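Local coordinates for protein endoglucanase (Komagataeibacter sucrofermentans, PDB 6VC5) that probably hydrolyses internal beta-1,4-glucosidic linkages in cellulose and related beta-glucans, as a member of glycoside hydrolase family 8, at residues M40-A45 and A309-N314; D85-T90 and V142-K147; L100-K105 and L162-A167. All blocks are in the same frame, centred on the assembly; numbering follows the deposited sequence. Where two conformers were deposited one is given.

Interactions 1 and 3 share one helical neighbourhood, with centres about 13 Å apart, joined by Trp-102. CD1 of Leu-41 packs over the indole face, 3.5 Å from CZ3 of Trp-102, and CG2 of Ile-311 meets its rim, 3.6 Å from CH2 of Trp-102, while NE1 serves the water of interaction 3. Interaction 2 stands apart, its centre about 28 Å from that of interaction 1, across the centre of the chain, and about 25 Å from that of interaction 3. Helix 90-106 runs between them, starting beside interaction 2 and ending in interaction 3. In family 8 relatives the cleft lies where the inner helices begin, so interactions 1 and 3 probably sit toward the far end.

Interaction 1 of 3, residues M40-A45 and A309-N314; sequences MLFSAA and AYIARN
With CG1 of Ile-311 beside its backbone N (chi1 -66°) and CD1 extended beyond it (chi2 172°), the long branch of this side chain reaches straight out from helix 300-313 toward Phe-42, whose CG likewise lies beside its own backbone N. The two helices fit neighbouring inner helices of the (alpha/alpha)6 barrel known for glycoside hydrolase family 8, here a helix early in the chain meeting one near its C-terminal end. Their N-to-C directions differ by 45°, and the segment axes approach to 11.2 Å, a separation bridged by side chains alone.

One methyl does nearly all the touching. CD1 of Ile-311 comes to 3.3 Å from CD1 of Phe-42, tight for two carbons, and to 3.8 Å from CE1 on the same ring, so the methyl meets the CD1-CE1 side of the phenyl group obliquely. The two side chains cross at about a right angle. One turn further along helix 33-46, the methyl of Ala-45 faces the incoming branch, and Leu-41 adds a methyl of its own, so that three residues of one helix surround the tip of one isoleucine. No hydrogen bond links the segments; the contact is wholly apolar and buried.

Phe-42 is backed by Phe-11 of helix 4-15, ring edge to face, and by Trp-8. Tyr-310 touches the same helix at Ile-4 and Gln-7. Around the end of the isoleucine, CD1 stands 4.1 Å from CB of Ala-45 and 4.3 Å from CD2 of Leu-41.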
loop_
_atom_site.group_PDB
_atom_site.type_symbol
_atom_site.label_atom_id
_atom_site.label_comp_id
_atom_site.label_asym_id
_atom_site.label_seq_id
_atom_site.Cartn_x
_atom_site.Cartn_y
_atom_site.Cartn_z
ATOM N N MET A 40 -3.998 7.775 -9.336
ATOM C CA MET A 40 -5.199 8.452 -8.861
ATOM C C MET A 40 -4.942 9.180 -7.542
ATOM O O MET A 40 -5.353 10.335 -7.360
ATOM C CB MET A 40 -6.314 7.419 -8.723
ATOM C CG MET A 40 -6.827 6.903 -10.061
ATOM S SD MET A 40 -7.944 5.473 -9.828
ATOM C CE MET A 40 -9.360 6.262 -8.973
ATOM N N LEU A 41 -4.242 8.524 -6.611
ATOM C CA LEU A 41 -3.991 9.153 -5.316
ATOM C C LEU A 41 -3.101 10.385 -5.459
ATOM O O LEU A 41 -3.353 11.427 -4.833
ATOM C CB LEU A 41 -3.356 8.136 -4.364
ATOM C CG LEU A 41 -3.264 8.554 -2.889
ATOM C CD1 LEU A 41 -4.643 8.460 -2.251
ATOM C CD2 LEU A 41 -2.261 7.685 -2.143
ATOM N N PHE A 42 -2.020 10.269 -6.244
ATOM C CA PHE A 42 -1.088 11.386 -6.390
ATOM C C PHE A 42 -1.728 12.557 -7.133
ATOM O O PHE A 42 -1.510 13.721 -6.773
ATOM C CB PHE A 42 0.182 10.946 -7.125
ATOM C CG PHE A 42 0.933 9.792 -6.488
ATOM C CD1 PHE A 42 0.722 9.415 -5.175
ATOM C CD2 PHE A 42 1.862 9.088 -7.241
ATOM C CE1 PHE A 42 1.428 8.340 -4.611
ATOM C CE2 PHE A 42 2.566 8.026 -6.691
ATOM C CZ PHE A 42 2.337 7.650 -5.372
ATOM N N SER A 43 -2.499 12.273 -8.191
ATOM C CA SER A 43 -3.166 13.336 -8.934
ATOM C C SER A 43 -4.255 14.008 -8.103
ATOM O O SER A 43 -4.438 15.226 -8.196
ATOM C CB SER A 43 -3.697 12.818 -10.277
ATOM O OG SER A 43 -4.690 11.831 -10.113
ATOM N N ALA A 44 -4.974 13.241 -7.277
ATOM C CA ALA A 44 -5.947 13.859 -6.371
ATOM C C ALA A 44 -5.258 14.766 -5.355
ATOM O O ALA A 44 -5.707 15.890 -5.104
ATOM C CB ALA A 44 -6.754 12.776 -5.655
ATOM N N ALA A 45 -4.168 14.284 -4.744
ATOM C CA ALA A 45 -3.432 15.093 -3.771
ATOM C C ALA A 45 -2.849 16.349 -4.412
ATOM O O ALA A 45 -2.829 17.423 -3.796
ATOM C CB ALA A 45 -2.319 14.252 -3.143
ATOM N N ALA A 309 5.493 9.009 0.720
ATOM C CA ALA A 309 6.049 9.710 1.875
ATOM C C ALA A 309 5.725 11.206 1.869
ATOM O O ALA A 309 5.472 11.786 2.931
ATOM C CB ALA A 309 7.553 9.486 1.941
ATOM N N TYR A 310 5.769 11.854 0.695
ATOM C CA TYR A 310 5.364 13.256 0.587
ATOM C C TYR A 310 3.916 13.443 1.017
ATOM O O TYR A 310 3.588 14.404 1.723
ATOM C CB TYR A 310 5.519 13.756 -0.853
ATOM C CG TYR A 310 6.898 14.266 -1.191
ATOM C CD1 TYR A 310 7.250 15.594 -0.947
ATOM C CD2 TYR A 310 7.844 13.433 -1.755
ATOM C CE1 TYR A 310 8.515 16.064 -1.247
ATOM C CE2 TYR A 310 9.113 13.893 -2.063
ATOM C CZ TYR A 310 9.443 15.209 -1.806
ATOM O OH TYR A 310 10.716 15.648 -2.113
ATOM N N ILE A 311 3.040 12.524 0.605
ATOM C CA ILE A 311 1.623 12.623 0.945
ATOM C C ILE A 311 1.424 12.420 2.440
ATOM O O ILE A 311 0.650 13.146 3.083
ATOM C CB ILE A 311 0.798 11.663 0.068
ATOM C CG1 ILE A 311 0.873 12.133 -1.384
ATOM C CG2 ILE A 311 -0.666 11.602 0.532
ATOM C CD1 ILE A 311 0.270 11.187 -2.373
ATOM N N ALA A 312 2.145 11.457 3.023
ATOM C CA ALA A 312 2.053 11.216 4.459
ATOM C C ALA A 312 2.590 12.394 5.276
ATOM O O ALA A 312 1.999 12.756 6.304
ATOM C CB ALA A 312 2.798 9.925 4.810
ATOM N N ARG A 313 3.701 12.992 4.847
ATOM C CA ARG A 313 4.255 14.127 5.575
ATOM C C ARG A 313 3.263 15.283 5.634
ATOM O O ARG A 313 3.145 15.957 6.668
ATOM C CB ARG A 313 5.555 14.583 4.919
ATOM C CG ARG A 313 6.303 15.641 5.711
ATOM C CD ARG A 313 7.581 16.074 4.992
ATOM N NE ARG A 313 7.302 16.752 3.728
ATOM C CZ ARG A 313 8.230 17.305 2.952
ATOM N NH1 ARG A 313 9.508 17.267 3.311
ATOM N NH2 ARG A 313 7.880 17.897 1.821
ATOM N N ASN A 314 2.557 15.538 4.532
ATOM C CA ASN A 314 1.500 16.549 4.477
ATOM C C ASN A 314 1.977 17.921 4.967
ATOM O O ASN A 314 1.344 18.574 5.799
ATOM C CB ASN A 314 0.260 16.075 5.226
ATOM C CG ASN A 314 -0.949 16.941 4.947
ATOM O OD1 ASN A 314 -0.993 17.652 3.936
ATOM N ND2 ASN A 314 -1.924 16.901 5.842
#

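Interaction 2 of 3, residues D85-T90 and V142-K147; sequences DKNNAT and VGFLTK
Asn-87 and Val-142 bring two irregular backbones together, their CA atoms 6.1 Å apart, where the loop leading into helix 90-106 passes the loop between strands 134-137 and 149-152. An Asx turn shapes the first loop: OD1 of Asp-85 accepts the backbone N of Asn-87 at 3.0 Å, met from above the carboxylate plane. In the second, Gly-143 has a positive phi of 98°, a conformation in which a CB would jam against the preceding carbonyl oxygen.

The side-chain amide of Asn-87 then grips both polar backbone atoms of Val-142. N of Val-142 donates to OD1 of Asn-87 at 3.0 Å, with a bent N-H...O angle of 139° and the donor above the carbonyl plane. ND2 of Asn-87 returns a weak bond to O of Val-142, also 3.0 Å long. Having CG anti to the backbone N (chi1 -160°) carries the amide across to the other loop.

OD1 of Asn-87 also receives a weak bond from N of Asn-88. Asn-88 ties the two regions as well, its OD1 accepting from the backbone N of Ala-141 and its ND2 bonding Asp-93 on the helix. The contact lies at the surface. Beyond the amide, CE2 of Phe-144 approaches ND2 of Asn-87 to 4.3 Å.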
loop_
_atom_site.group_PDB
_atom_site.type_symbol
_atom_site.label_atom_id
_atom_site.label_comp_id
_atom_site.label_asym_id
_atom_site.label_seq_id
_atom_site.Cartn_x
_atom_site.Cartn_y
_atom_site.Cartn_z
ATOM N N ASP A 85 -6.212 -12.818 -15.724
ATOM C CA ASP A 85 -6.224 -13.232 -14.325
ATOM C C ASP A 85 -7.114 -12.258 -13.566
ATOM O O ASP A 85 -6.778 -11.074 -13.444
ATOM C CB ASP A 85 -4.804 -13.218 -13.750
ATOM C CG ASP A 85 -4.746 -13.656 -12.290
ATOM O OD1 ASP A 85 -5.790 -14.056 -11.720
ATOM O OD2 ASP A 85 -3.633 -13.631 -11.716
ATOM N N LYS A 86 -8.237 -12.754 -13.045
ATOM C CA LYS A 86 -9.189 -11.883 -12.365
ATOM C C LYS A 86 -8.881 -11.691 -10.886
ATOM O O LYS A 86 -9.612 -10.954 -10.212
ATOM C CB LYS A 86 -10.619 -12.409 -12.530
ATOM C CG LYS A 86 -11.055 -12.599 -13.984
ATOM C CD LYS A 86 -10.931 -11.322 -14.799
ATOM C CE LYS A 86 -11.530 -11.519 -16.187
ATOM N NZ LYS A 86 -11.300 -10.349 -17.082
ATOM N N ASN A 87 -7.831 -12.324 -10.360
ATOM C CA ASN A 87 -7.478 -12.135 -8.958
ATOM C C ASN A 87 -7.222 -10.654 -8.674
ATOM O O ASN A 87 -6.692 -9.922 -9.516
ATOM C CB ASN A 87 -6.231 -12.965 -8.632
ATOM C CG ASN A 87 -6.069 -13.228 -7.150
ATOM O OD1 ASN A 87 -7.017 -13.107 -6.381
ATOM N ND2 ASN A 87 -4.865 -13.614 -6.745
ATOM N N ASN A 88 -7.606 -10.212 -7.484
ATOM C CA ASN A 88 -7.409 -8.836 -7.061
ATOM C C ASN A 88 -6.231 -8.742 -6.100
ATOM O O ASN A 88 -5.720 -9.749 -5.588
ATOM C CB ASN A 88 -8.674 -8.317 -6.376
ATOM C CG ASN A 88 -8.919 -9.008 -5.060
ATOM O OD1 ASN A 88 -9.105 -10.231 -5.018
ATOM N ND2 ASN A 88 -8.891 -8.235 -3.967
ATOM N N ALA A 89 -5.784 -7.511 -5.880
ATOM C CA ALA A 89 -4.804 -7.189 -4.851
ATOM C C ALA A 89 -5.442 -6.141 -3.955
ATOM O O ALA A 89 -5.747 -5.030 -4.406
ATOM C CB ALA A 89 -3.492 -6.665 -5.447
ATOM N N THR A 90 -5.637 -6.491 -2.685
ATOM C CA THR A 90 -6.432 -5.644 -1.809
ATOM C C THR A 90 -5.810 -4.262 -1.609
ATOM O O THR A 90 -6.540 -3.285 -1.406
ATOM C CB THR A 90 -6.641 -6.389 -0.494
ATOM O OG1 THR A 90 -7.350 -7.605 -0.768
ATOM C CG2 THR A 90 -7.469 -5.567 0.489
ATOM N N VAL A 142 -7.582 -15.269 -4.405
ATOM C CA VAL A 142 -7.058 -16.583 -4.757
ATOM C C VAL A 142 -5.601 -16.677 -4.324
ATOM O O VAL A 142 -4.810 -15.763 -4.594
ATOM C CB VAL A 142 -7.196 -16.848 -6.270
ATOM C CG1 VAL A 142 -6.504 -18.147 -6.666
ATOM C CG2 VAL A 142 -8.661 -16.888 -6.666
ATOM N N GLY A 143 -5.257 -17.774 -3.652
ATOM C CA GLY A 143 -3.874 -18.108 -3.359
ATOM C C GLY A 143 -3.380 -17.739 -1.976
ATOM O O GLY A 143 -2.188 -17.923 -1.696
ATOM N N PHE A 144 -4.254 -17.253 -1.093
ATOM C CA PHE A 144 -3.854 -16.810 0.240
ATOM C C PHE A 144 -4.612 -17.480 1.373
ATOM O O PHE A 144 -4.242 -17.291 2.534
ATOM C CB PHE A 144 -4.020 -15.291 0.368
ATOM C CG PHE A 144 -3.299 -14.531 -0.694
ATOM C CD1 PHE A 144 -1.923 -14.391 -0.634
ATOM C CD2 PHE A 144 -3.985 -13.976 -1.761
ATOM C CE1 PHE A 144 -1.234 -13.686 -1.607
ATOM C CE2 PHE A 144 -3.306 -13.270 -2.738
ATOM C CZ PHE A 144 -1.926 -13.129 -2.657
ATOM N N LEU A 145 -5.650 -18.251 1.089
ATOM C CA LEU A 145 -6.462 -18.852 2.139
ATOM C C LEU A 145 -6.677 -20.319 1.814
ATOM O O LEU A 145 -7.191 -20.651 0.740
ATOM C CB LEU A 145 -7.809 -18.133 2.262
ATOM C CG LEU A 145 -8.782 -18.632 3.332
ATOM C CD1 LEU A 145 -8.190 -18.438 4.725
ATOM C CD2 LEU A 145 -10.107 -17.900 3.203
ATOM N N THR A 146 -6.281 -21.194 2.729
ATOM C CA THR A 146 -6.602 -22.610 2.643
ATOM C C THR A 146 -7.410 -22.997 3.875
ATOM O O THR A 146 -7.699 -22.168 4.737
ATOM C CB THR A 146 -5.336 -23.471 2.536
ATOM O OG1 THR A 146 -4.726 -23.606 3.829
ATOM C CG2 THR A 146 -4.330 -22.872 1.564
ATOM N N LYS A 147 -7.770 -24.275 3.965
ATOM C CA LYS A 147 -8.458 -24.737 5.163
ATOM C C LYS A 147 -7.551 -24.736 6.387
ATOM O O LYS A 147 -8.059 -24.782 7.512
ATOM C CB LYS A 147 -9.042 -26.138 4.948
ATOM C CG LYS A 147 -8.002 -27.220 4.710
ATOM C CD LYS A 147 -8.666 -28.592 4.585
ATOM C CE LYS A 147 -7.655 -29.722 4.715
ATOM N NZ LYS A 147 -7.033 -29.772 6.074
#

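Interaction 3 of 3, residues L100-K105 and L162-A167; sequences LAWAGK and LMQAFA
Gln-164 has more surface buried here than any other residue, and it reaches helix 90-106 between Ala-101 and Lys-105. Its CG stands anti to the backbone N (chi1 -179°), then the chain bends at chi2, which lays CG against the methyl of Ala-101, 3.5 Å from CB, and swings the amide round toward the lysine. The helices, consistent with neighbours in the inner ring of the (alpha/alpha)6 barrel, run at 52° to one another with segment axes 11.4 Å apart.

Lys-105, one turn after Ala-101, comes from the opposite direction with its chain extended beyond CG. Its NZ donates to OE1 of Gln-164 at a modelled 2.4 Å, too short to be taken at face value, so the exact length is doubtful. CE of the lysine also lies 3.4 Å from that oxygen.

The other end of the amide turns toward Trp-102. A water in the plane of the indole, at its edge, accepts from NE1 of Trp-102 at 2.9 Å and, weakly, from NE2 of Gln-164 at 3.1 Å. Amide and ring planes stand almost perpendicular, 88° apart. Tyr-120 of helix 110-126 also touches the glutamine.

A leucine in place of Gln-164 would probably leave NZ of Lys-105 without this oxygen and the water without its weak amide donor.

The modelled amide is turned so that its oxygen faces the lysine and its nitrogen the water, an orientation consistent with both partners: a nearby ammonium would be expected to favour the oxygen on this side, even with the modelled length in doubt.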
loop_
_atom_site.group_PDB
_atom_site.type_symbol
_atom_site.label_atom_id
_atom_site.label_comp_id
_atom_site.label_asym_id
_atom_site.label_seq_id
_atom_site.Cartn_x
_atom_site.Cartn_y
_atom_site.Cartn_z
ATOM N N LEU A 100 -10.499 7.936 -4.800
ATOM C CA LEU A 100 -11.851 8.368 -5.164
ATOM C C LEU A 100 -12.510 9.172 -4.052
ATOM O O LEU A 100 -13.213 10.153 -4.326
ATOM C CB LEU A 100 -12.712 7.152 -5.520
ATOM C CG LEU A 100 -12.401 6.609 -6.908
ATOM C CD1 LEU A 100 -12.851 5.174 -7.032
ATOM C CD2 LEU A 100 -13.053 7.469 -7.979
ATOM N N ALA A 101 -12.305 8.766 -2.798
ATOM C CA ALA A 101 -12.829 9.534 -1.675
ATOM C C ALA A 101 -12.229 10.933 -1.653
ATOM O O ALA A 101 -12.942 11.924 -1.485
ATOM C CB ALA A 101 -12.544 8.806 -0.363
ATOM N N TRP A 102 -10.908 11.035 -1.821
ATOM C CA TRP A 102 -10.279 12.351 -1.824
ATOM C C TRP A 102 -10.750 13.198 -2.998
ATOM O O TRP A 102 -11.043 14.389 -2.836
ATOM C CB TRP A 102 -8.770 12.186 -1.903
ATOM C CG TRP A 102 -8.139 11.779 -0.643
ATOM C CD1 TRP A 102 -8.752 11.525 0.552
ATOM C CD2 TRP A 102 -6.736 11.632 -0.418
ATOM N NE1 TRP A 102 -7.805 11.202 1.505
ATOM C CE2 TRP A 102 -6.564 11.254 0.927
ATOM C CE3 TRP A 102 -5.607 11.762 -1.236
ATOM C CZ2 TRP A 102 -5.301 11.026 1.484
ATOM C CZ3 TRP A 102 -4.354 11.522 -0.686
ATOM C CH2 TRP A 102 -4.218 11.163 0.661
ATOM N N ALA A 103 -10.808 12.611 -4.190
ATOM C CA ALA A 103 -11.247 13.348 -5.372
ATOM C C ALA A 103 -12.695 13.790 -5.237
ATOM O O ALA A 103 -13.054 14.903 -5.644
ATOM C CB ALA A 103 -11.074 12.467 -6.610
ATOM N N GLY A 104 -13.548 12.929 -4.692
ATOM C CA GLY A 104 -14.949 13.289 -4.551
ATOM C C GLY A 104 -15.141 14.411 -3.558
ATOM O O GLY A 104 -16.010 15.271 -3.740
ATOM N N LYS A 105 -14.310 14.447 -2.523
ATOM C CA LYS A 105 -14.403 15.517 -1.540
ATOM C C LYS A 105 -13.863 16.828 -2.104
ATOM O O LYS A 105 -14.535 17.866 -2.041
ATOM C CB LYS A 105 -13.677 15.084 -0.264
ATOM C CG LYS A 105 -14.527 14.111 0.544
ATOM C CD LYS A 105 -13.776 13.383 1.647
ATOM C CE LYS A 105 -14.770 12.609 2.512
ATOM N NZ LYS A 105 -14.136 11.886 3.648
ATOM N N LEU A 162 -8.480 2.607 5.332
ATOM C CA LEU A 162 -9.424 2.020 6.280
ATOM C C LEU A 162 -10.084 3.095 7.133
ATOM O O LEU A 162 -11.282 3.010 7.426
ATOM C CB LEU A 162 -8.719 0.973 7.152
ATOM C CG LEU A 162 -8.059 -0.194 6.414
ATOM C CD1 LEU A 162 -7.481 -1.182 7.423
ATOM C CD2 LEU A 162 -9.043 -0.877 5.496
ATOM N N MET A 163 -9.321 4.116 7.540
ATOM C CA MET A 163 -9.894 5.215 8.311
ATOM C C MET A 163 -10.918 5.977 7.479
ATOM O O MET A 163 -11.966 6.396 7.989
ATOM C CB MET A 163 -8.778 6.174 8.742
ATOM C CG MET A 163 -7.607 5.558 9.518
ATOM S SD MET A 163 -6.672 6.786 10.466
ATOM C CE MET A 163 -5.891 7.780 9.226
ATOM N N GLN A 164 -10.622 6.179 6.192
ATOM C CA GLN A 164 -11.576 6.846 5.317
ATOM C C GLN A 164 -12.854 6.031 5.174
ATOM O O GLN A 164 -13.957 6.587 5.150
ATOM C CB GLN A 164 -10.939 7.083 3.945
ATOM C CG GLN A 164 -11.845 7.785 2.958
ATOM C CD GLN A 164 -12.157 9.212 3.359
ATOM O OE1 GLN A 164 -13.321 9.618 3.400
ATOM N NE2 GLN A 164 -11.123 9.981 3.657
ATOM N N ALA A 165 -12.726 4.705 5.061
ATOM C CA ALA A 165 -13.911 3.861 4.939
ATOM C C ALA A 165 -14.809 4.000 6.165
ATOM O O ALA A 165 -16.039 4.063 6.043
ATOM C CB ALA A 165 -13.485 2.407 4.737
ATOM N N PHE A 166 -14.213 4.067 7.355
ATOM C CA PHE A 166 -15.012 4.281 8.559
ATOM C C PHE A 166 -15.666 5.657 8.562
ATOM O O PHE A 166 -16.828 5.799 8.971
ATOM C CB PHE A 166 -14.165 4.106 9.816
ATOM C CG PHE A 166 -14.947 4.316 11.078
ATOM C CD1 PHE A 166 -15.916 3.399 11.447
ATOM C CD2 PHE A 166 -14.742 5.438 11.865
ATOM C CE1 PHE A 166 -16.670 3.584 12.600
ATOM C CE2 PHE A 166 -15.492 5.633 13.022
ATOM C CZ PHE A 166 -16.453 4.702 13.381
ATOM N N ALA A 167 -14.927 6.686 8.141
ATOM C CA ALA A 167 -15.493 8.031 8.081
ATOM C C ALA A 167 -16.690 8.111 7.138
ATOM O O ALA A 167 -17.638 8.861 7.404
ATOM C CB ALA A 167 -14.407 9.026 7.671
HETATM O O HOH W 1 -8.282 10.853 4.376
#